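OBody AM2EP06 (Pyrobaculum aerophilum, PDB 4GN4) probably serves as an engineered binding protein, an OB-fold scaffold whose curved beta surface takes hold of another protein chain. Local coordinates at residues A[82-87]-A[94-99]; A[8-13]-A[22-27]. One frame throughout, in Å; residues are numbered along the deposited sequence. Where two conformers were deposited one is given.

Contact 1: residues A[82-87]-A[94-99]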
ATOM      1  N   ILE A  82       4.876 -12.841 -11.510  1.00 27.49           N
ATOM      2  CA  ILE A  82       5.083 -12.151 -12.799  1.00 27.62           C
ATOM      3  C   ILE A  82       5.658 -10.750 -12.496  1.00 28.36           C
ATOM      4  O   ILE A  82       5.123 -10.015 -11.635  1.00 28.62           O
ATOM      5  CB  ILE A  82       3.760 -11.983 -13.539  1.00 28.66           C
ATOM      6  CG1 ILE A  82       3.109 -13.353 -13.800  1.00 32.42           C
ATOM      7  CG2 ILE A  82       4.020 -11.233 -14.894  1.00 29.65           C
ATOM      8  CD1 ILE A  82       3.941 -14.349 -14.645  1.00 35.94           C
ATOM      9  N   VAL A  83       6.719 -10.386 -13.193  1.00 27.10           N
ATOM     10  CA  VAL A  83       7.319  -9.098 -13.074  1.00 26.98           C
ATOM     11  C   VAL A  83       6.440  -8.026 -13.734  1.00 29.89           C
ATOM     12  O   VAL A  83       5.939  -8.206 -14.860  1.00 29.89           O
ATOM     13  CB  VAL A  83       8.716  -9.082 -13.688  1.00 27.55           C
ATOM     14  CG1 VAL A  83       9.325  -7.609 -13.593  1.00 27.34           C
ATOM     15  CG2 VAL A  83       9.623 -10.176 -13.007  1.00 25.82           C
ATOM     16  N   GLU A  84       6.279  -6.893 -13.046  1.00 28.11           N
ATOM     17  CA  GLU A  84       5.546  -5.745 -13.578  1.00 30.34           C
ATOM     18  C   GLU A  84       6.430  -4.511 -13.483  1.00 31.64           C
ATOM     19  O   GLU A  84       6.854  -4.191 -12.373  1.00 30.02           O
ATOM     20  CB  GLU A  84       4.309  -5.502 -12.708  1.00 31.68           C
ATOM     21  CG  GLU A  84       3.693  -4.084 -12.860  1.00 35.80           C
ATOM     22  CD  GLU A  84       2.652  -3.944 -13.972  1.00 42.32           C
ATOM     23  OE1 GLU A  84       2.418  -4.920 -14.733  1.00 38.82           O
ATOM     24  OE2 GLU A  84       2.049  -2.824 -14.061  1.00 41.80           O
ATOM     25  N   ALA A  85       6.708  -3.820 -14.588  1.00 31.12           N
ATOM     26  CA  ALA A  85       7.527  -2.628 -14.573  1.00 36.00           C
ATOM     27  C   ALA A  85       6.655  -1.481 -14.064  1.00 38.84           C
ATOM     28  O   ALA A  85       5.765  -1.094 -14.762  1.00 42.94           O
ATOM     29  CB  ALA A  85       8.013  -2.252 -16.043  1.00 35.54           C
ATOM     30  N   SER A  86       6.935  -0.900 -12.916  1.00 39.76           N
ATOM     31  CA  SER A  86       6.142   0.252 -12.499  1.00 45.38           C
ATOM     32  C   SER A  86       6.907   1.071 -11.483  1.00 45.55           C
ATOM     33  O   SER A  86       7.611   0.494 -10.645  1.00 44.72           O
ATOM     34  CB  SER A  86       4.793  -0.184 -11.920  1.00 44.55           C
ATOM     35  OG  SER A  86       4.973  -0.595 -10.589  1.00 50.02           O
ATOM     36  N   GLU A  87       6.730   2.397 -11.533  0.50 48.43           N
ATOM     37  CA  GLU A  87       7.373   3.326 -10.581  0.50 48.77           C
ATOM     38  C   GLU A  87       7.225   2.894  -9.125  0.50 46.10           C
ATOM     39  O   GLU A  87       6.119   2.618  -8.665  0.50 44.37           O
ATOM     40  CB  GLU A  87       6.898   4.782 -10.752  0.50 52.28           C
ATOM     41  CG  GLU A  87       5.383   5.013 -10.831  0.50 52.83           C
ATOM     42  CD  GLU A  87       4.995   6.514 -10.719  0.50 53.84           C
ATOM     43  OE1 GLU A  87       5.674   7.256  -9.983  0.50 54.38           O
ATOM     44  OE2 GLU A  87       4.038   6.949 -11.389  0.50 54.43           O
ATOM     45  N   GLY A  94      12.057   0.409 -10.310  1.00 42.68           N
ATOM     46  CA  GLY A  94      10.898   0.387 -11.210  1.00 38.88           C
ATOM     47  C   GLY A  94      10.309  -0.996 -11.423  1.00 34.61           C
ATOM     48  O   GLY A  94       9.796  -1.253 -12.493  1.00 35.56           O
ATOM     49  N   VAL A  95      10.310  -1.879 -10.434  1.00 28.81           N
ATOM     50  CA  VAL A  95       9.665  -3.204 -10.647  1.00 26.55           C
ATOM     51  C   VAL A  95       8.892  -3.654  -9.376  1.00 26.28           C
ATOM     52  O   VAL A  95       9.208  -3.266  -8.237  1.00 25.10           O
ATOM     53  CB  VAL A  95      10.698  -4.334 -11.004  1.00 27.07           C
ATOM     54  CG1 VAL A  95      11.334  -4.160 -12.321  1.00 29.42           C
ATOM     55  CG2 VAL A  95      11.770  -4.422  -9.837  1.00 25.43           C
ATOM     56  N   GLU A  96       7.874  -4.448  -9.613  1.00 24.66           N
ATOM     57  CA  GLU A  96       7.215  -5.226  -8.568  1.00 26.10           C
ATOM     58  C   GLU A  96       6.926  -6.626  -9.095  1.00 25.84           C
ATOM     59  O   GLU A  96       7.076  -6.891 -10.309  1.00 27.15           O
ATOM     60  CB  GLU A  96       5.956  -4.501  -8.014  1.00 27.19           C
ATOM     61  CG  GLU A  96       5.250  -3.792  -9.050  1.00 32.36           C
ATOM     62  CD  GLU A  96       4.144  -2.770  -8.632  1.00 33.84           C
ATOM     63  OE1 GLU A  96       4.288  -1.724  -7.941  1.00 33.38           O
ATOM     64  OE2 GLU A  96       3.115  -2.961  -9.257  1.00 29.79           O
ATOM     65  N   ILE A  97       6.549  -7.527  -8.203  1.00 23.68           N
ATOM     66  CA  ILE A  97       6.255  -8.884  -8.570  1.00 24.73           C
ATOM     67  C   ILE A  97       4.833  -9.153  -8.059  1.00 26.23           C
ATOM     68  O   ILE A  97       4.490  -8.899  -6.908  1.00 26.09           O
ATOM     69  CB  ILE A  97       7.235  -9.879  -7.952  1.00 24.76           C
ATOM     70  CG1 ILE A  97       8.604  -9.734  -8.621  1.00 22.96           C
ATOM     71  CG2 ILE A  97       6.666 -11.340  -8.144  1.00 25.84           C
ATOM     72  CD1 ILE A  97       9.674 -10.692  -7.934  1.00 24.83           C
ATOM     73  N   PHE A  98       3.989  -9.623  -8.980  1.00 24.99           N
ATOM     74  CA  PHE A  98       2.641 -10.057  -8.628  1.00 28.01           C
ATOM     75  C   PHE A  98       2.727 -11.593  -8.431  1.00 27.66           C
ATOM     76  O   PHE A  98       2.901 -12.317  -9.420  1.00 26.89           O
ATOM     77  CB  PHE A  98       1.732  -9.772  -9.835  1.00 28.87           C
ATOM     78  CG  PHE A  98       1.559  -8.280 -10.143  1.00 34.22           C
ATOM     79  CD1 PHE A  98       1.721  -7.364  -9.139  1.00 30.61           C
ATOM     80  CD2 PHE A  98       1.205  -7.824 -11.464  1.00 40.50           C
ATOM     81  CE1 PHE A  98       1.528  -5.982  -9.352  1.00 37.17           C
ATOM     82  CE2 PHE A  98       0.981  -6.419 -11.715  1.00 43.52           C
ATOM     83  CZ  PHE A  98       1.162  -5.498 -10.634  1.00 41.23           C
ATOM     84  N   PRO A  99       2.549 -12.078  -7.186  1.00 28.52           N
ATOM     85  CA  PRO A  99       2.899 -13.477  -6.847  1.00 27.40           C
ATOM     86  C   PRO A  99       1.812 -14.467  -7.234  1.00 28.63           C
ATOM     87  O   PRO A  99       0.623 -14.158  -7.189  1.00 28.07           O
ATOM     88  CB  PRO A  99       3.034 -13.444  -5.311  1.00 27.23           C
ATOM     89  CG  PRO A  99       2.041 -12.350  -4.872  1.00 27.94           C
ATOM     90  CD  PRO A  99       2.185 -11.298  -5.975  1.00 29.13           C
TER
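Glu84 and Glu96 face each other as a hydrogen-bonded antiparallel pair, Glu84 N donating a hydrogen bond to Glu96 O at 2.9 Å and Glu96 N one to Glu84 O at 3.0 Å. Ile82 and Phe98 repeat the two-bond pattern. At the turn end Ser86 N reaches Gly94 O at 2.9 Å, but bent (134°) and from well above the carbonyl plane. Gly94 has positive phi, which suits glycine. With chi1 of 36°, Glu96 swings CG between its own N and carbonyl carbon, and the otherwise extended chain sends its carboxylate toward Ser86; OG lies 3.0 Å from Glu96 OE1. That oxygen is bonded by Gln88, and OE2 forms a salt bridge with a basic side chain of another protein's chain. Strands 76-85 and 95-99 form a beta hairpin of the OB-fold barrel, with alternate residues on its two faces. Glu84 CB lies over the face of the Phe98 ring, 4.0 Å from its centroid, a CH-pi contact, while the carboxylate is turned 30° from the ring plane. The same ring has a cation-pi partner in Lys59. On the other face, branched Val83 and Val95 meet through their CG1 methyls, 4.2 Å apart, alongside Ile97 and against Val22 and Ile13.

Contact 2: residues A[8-13]-A[22-27]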
ATOM      1  N   HIS A   8      16.231 -16.030 -10.646  1.00 28.53           N
ATOM      2  CA  HIS A   8      16.870 -14.722 -10.710  1.00 26.99           C
ATOM      3  C   HIS A   8      17.275 -14.236  -9.299  1.00 28.02           C
ATOM      4  O   HIS A   8      16.468 -14.315  -8.414  1.00 27.44           O
ATOM      5  CB  HIS A   8      15.910 -13.647 -11.287  1.00 25.90           C
ATOM      6  CG  HIS A   8      15.561 -13.891 -12.729  1.00 27.11           C
ATOM      7  ND1 HIS A   8      14.620 -14.824 -13.094  1.00 32.06           N
ATOM      8  CD2 HIS A   8      16.127 -13.444 -13.882  1.00 34.74           C
ATOM      9  CE1 HIS A   8      14.575 -14.896 -14.428  1.00 35.56           C
ATOM     10  NE2 HIS A   8      15.476 -14.065 -14.926  1.00 31.32           N
ATOM     11  N   TRP A   9      18.426 -13.608  -9.201  1.00 28.21           N
ATOM     12  CA  TRP A   9      18.752 -12.762  -8.013  1.00 28.25           C
ATOM     13  C   TRP A   9      17.838 -11.517  -8.024  1.00 25.73           C
ATOM     14  O   TRP A   9      17.382 -11.014  -9.116  1.00 26.12           O
ATOM     15  CB  TRP A   9      20.231 -12.365  -8.081  1.00 29.29           C
ATOM     16  CG  TRP A   9      21.125 -13.551  -7.903  1.00 32.80           C
ATOM     17  CD1 TRP A   9      21.549 -14.436  -8.881  1.00 34.91           C
ATOM     18  CD2 TRP A   9      21.718 -14.012  -6.648  1.00 35.03           C
ATOM     19  NE1 TRP A   9      22.355 -15.408  -8.297  1.00 36.89           N
ATOM     20  CE2 TRP A   9      22.437 -15.182  -6.934  1.00 37.42           C
ATOM     21  CE3 TRP A   9      21.670 -13.537  -5.298  1.00 36.98           C
ATOM     22  CZ2 TRP A   9      23.190 -15.870  -5.933  1.00 41.24           C
ATOM     23  CZ3 TRP A   9      22.391 -14.213  -4.307  1.00 37.43           C
ATOM     24  CH2 TRP A   9      23.137 -15.381  -4.629  1.00 37.40           C
ATOM     25  N   THR A  10      17.566 -10.976  -6.834  1.00 24.00           N
ATOM     26  CA  THR A  10      16.640  -9.851  -6.764  1.00 23.81           C
ATOM     27  C   THR A  10      17.178  -8.690  -7.591  1.00 25.03           C
ATOM     28  O   THR A  10      16.377  -7.948  -8.181  1.00 26.45           O
ATOM     29  CB  THR A  10      16.343  -9.386  -5.297  1.00 22.96           C
ATOM     30  OG1 THR A  10      17.587  -9.083  -4.637  1.00 25.17           O
ATOM     31  CG2 THR A  10      15.540 -10.503  -4.575  1.00 23.91           C
ATOM     32  N   ALA A  11      18.501  -8.500  -7.606  1.00 24.81           N
ATOM     33  CA  ALA A  11      19.090  -7.417  -8.398  1.00 28.08           C
ATOM     34  C   ALA A  11      18.815  -7.614  -9.921  1.00 28.20           C
ATOM     35  O   ALA A  11      18.988  -6.702 -10.704  1.00 28.99           O
ATOM     36  CB  ALA A  11      20.610  -7.351  -8.187  1.00 29.57           C
ATOM     37  N   GLU A  12      18.514  -8.826 -10.338  1.00 28.19           N
ATOM     38  CA  GLU A  12      18.361  -9.085 -11.799  1.00 28.12           C
ATOM     39  C   GLU A  12      16.923  -8.780 -12.186  1.00 26.57           C
ATOM     40  O   GLU A  12      16.624  -8.854 -13.384  1.00 27.39           O
ATOM     41  CB  GLU A  12      18.675 -10.546 -12.148  1.00 28.38           C
ATOM     42  CG  GLU A  12      20.129 -10.840 -11.919  1.00 31.06           C
ATOM     43  CD  GLU A  12      20.467 -12.257 -12.172  1.00 33.52           C
ATOM     44  OE1 GLU A  12      19.776 -13.153 -11.701  1.00 32.64           O
ATOM     45  OE2 GLU A  12      21.464 -12.483 -12.850  1.00 42.38           O
ATOM     46  N   ILE A  13      16.052  -8.459 -11.200  1.00 24.96           N
ATOM     47  CA  ILE A  13      14.629  -8.173 -11.526  1.00 24.26           C
ATOM     48  C   ILE A  13      14.588  -6.723 -12.018  1.00 26.81           C
ATOM     49  O   ILE A  13      14.746  -5.775 -11.233  1.00 26.65           O
ATOM     50  CB  ILE A  13      13.632  -8.426 -10.328  1.00 24.29           C
ATOM     51  CG1 ILE A  13      13.715  -9.890  -9.781  1.00 23.33           C
ATOM     52  CG2 ILE A  13      12.172  -8.123 -10.801  1.00 21.51           C
ATOM     53  CD1 ILE A  13      13.490 -11.027 -10.809  1.00 22.83           C
ATOM     54  N   VAL A  22       9.054 -15.318 -12.850  1.00 28.29           N
ATOM     55  CA  VAL A  22      10.351 -15.466 -12.145  1.00 29.41           C
ATOM     56  C   VAL A  22      10.142 -16.134 -10.818  1.00 28.68           C
ATOM     57  O   VAL A  22       9.019 -16.200 -10.307  1.00 29.43           O
ATOM     58  CB  VAL A  22      11.048 -14.101 -11.941  1.00 26.90           C
ATOM     59  CG1 VAL A  22      11.249 -13.422 -13.321  1.00 27.85           C
ATOM     60  CG2 VAL A  22      10.267 -13.166 -10.940  1.00 25.25           C
ATOM     61  N   VAL A  23      11.226 -16.731 -10.299  1.00 29.60           N
ATOM     62  CA  VAL A  23      11.226 -17.161  -8.917  1.00 27.96           C
ATOM     63  C   VAL A  23      12.357 -16.435  -8.221  1.00 28.25           C
ATOM     64  O   VAL A  23      13.529 -16.534  -8.628  1.00 29.30           O
ATOM     65  CB  VAL A  23      11.373 -18.662  -8.786  1.00 30.49           C
ATOM     66  CG1 VAL A  23      11.429 -19.042  -7.275  1.00 31.50           C
ATOM     67  CG2 VAL A  23      10.237 -19.391  -9.555  1.00 30.94           C
ATOM     68  N   VAL A  24      12.037 -15.763  -7.115  1.00 26.20           N
ATOM     69  CA  VAL A  24      13.141 -15.136  -6.319  1.00 25.92           C
ATOM     70  C   VAL A  24      13.201 -15.878  -5.004  1.00 26.23           C
ATOM     71  O   VAL A  24      12.175 -16.440  -4.578  1.00 28.83           O
ATOM     72  CB  VAL A  24      12.876 -13.582  -6.095  1.00 25.35           C
ATOM     73  CG1 VAL A  24      13.058 -12.820  -7.455  1.00 25.98           C
ATOM     74  CG2 VAL A  24      11.446 -13.351  -5.480  1.00 24.73           C
ATOM     75  N   ALA A  25      14.347 -15.885  -4.331  1.00 26.97           N
ATOM     76  CA  ALA A  25      14.479 -16.599  -3.058  1.00 30.03           C
ATOM     77  C   ALA A  25      15.370 -15.727  -2.148  1.00 30.22           C
ATOM     78  O   ALA A  25      16.423 -15.266  -2.565  1.00 30.01           O
ATOM     79  CB  ALA A  25      15.150 -17.952  -3.241  1.00 31.62           C
ATOM     80  N   GLY A  26      14.975 -15.512  -0.905  1.00 30.56           N
ATOM     81  CA  GLY A  26      15.825 -14.688  -0.025  1.00 30.81           C
ATOM     82  C   GLY A  26      15.036 -14.479   1.253  1.00 31.68           C
ATOM     83  O   GLY A  26      14.211 -15.342   1.595  1.00 33.53           O
ATOM     84  N   TRP A  27      15.277 -13.395   1.981  1.00 27.57           N
ATOM     85  CA  TRP A  27      14.632 -13.238   3.297  1.00 26.76           C
ATOM     86  C   TRP A  27      13.634 -12.056   3.196  1.00 26.67           C
ATOM     87  O   TRP A  27      13.743 -11.249   2.297  1.00 24.73           O
ATOM     88  CB  TRP A  27      15.713 -13.042   4.399  1.00 28.67           C
ATOM     89  CG  TRP A  27      16.554 -11.793   4.165  1.00 27.69           C
ATOM     90  CD1 TRP A  27      16.247 -10.469   4.580  1.00 29.59           C
ATOM     91  CD2 TRP A  27      17.841 -11.713   3.491  1.00 31.67           C
ATOM     92  NE1 TRP A  27      17.308  -9.638   4.231  1.00 31.06           N
ATOM     93  CE2 TRP A  27      18.279 -10.352   3.570  1.00 30.24           C
ATOM     94  CE3 TRP A  27      18.679 -12.660   2.850  1.00 30.22           C
ATOM     95  CZ2 TRP A  27      19.487  -9.927   2.996  1.00 30.71           C
ATOM     96  CZ3 TRP A  27      19.910 -12.231   2.298  1.00 33.26           C
ATOM     97  CH2 TRP A  27      20.276 -10.863   2.371  1.00 30.27           C
TER
HETATM   98  O   HOH W   1      16.099 -14.152  -5.643  0.92 16.73           O
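Ile13 and Val22 meet tip to tip, CD1 of Ile13 standing 3.9 Å from CG2 of Val22. In the isoleucine, chi1 of -57° sets CG1 opposite the carbonyl carbon, and chi2 of -56° kinks the chain there, bringing CD1 onto Val22 and Val24; Ile13 CG1 is 3.8 Å from Val24 CG1. Val22 divides its branches: CG2 serves Ile13, whereas CG1, placed opposite the carbonyl carbon by chi1 of -57°, approaches the imidazole of His8, 3.7 Å from ND1. The two side chains cross at about a right angle. Branched residues suit such a strand, since they present two methyls to different neighbours. Thr10 adds its methyl, CG2, 4.3 Å from Val24 CB, and turns its hydroxyl to the carboxylate of Asp44.

Backbone links are sparse. His8 N makes a weak hydrogen bond to Val23 O at 3.4 Å, and one water bridges the two segments, donating to His8 O at 2.8 Å and accepting from Ala25 N. The turn at 10-12 is tightened from within: Glu12 N bonds to Trp9 O, while Glu12 OE1 accepts the Trp9 N-H on its anti side, tilted somewhat out of the carboxylate plane. This short 3-10 turn, in the loop leading into strand 21-33, lays Ile13 on that strand's inward-facing valines and on Val83 and Val95, consistent with a loop packed against the apolar interior of an OB-fold beta barrel.

Contact 2 is buried, while contact 1 is partly buried; the face with Glu96 and Phe98 meets the other protein's chain. Both reach one sheet, in which strands 21-33 and 76-85 are neighbours, contact 2 through strand 21-33 alone, and their apolar sides merge: Val83 CG2 lies 3.6 Å from Val22 CG1, and Ile97 CD1 lies 3.9 Å from Val22 CG2. Ile13 joins this shared core from the loop. Their chemistry follows their places. Contact 1 relies on regular backbone bonding, with charged and aromatic groups on the face that carries Glu84, Glu96 and Phe98, whereas contact 2, where a loop meets a strand, depends chiefly on methyl packing, one weak bond and a bridging water.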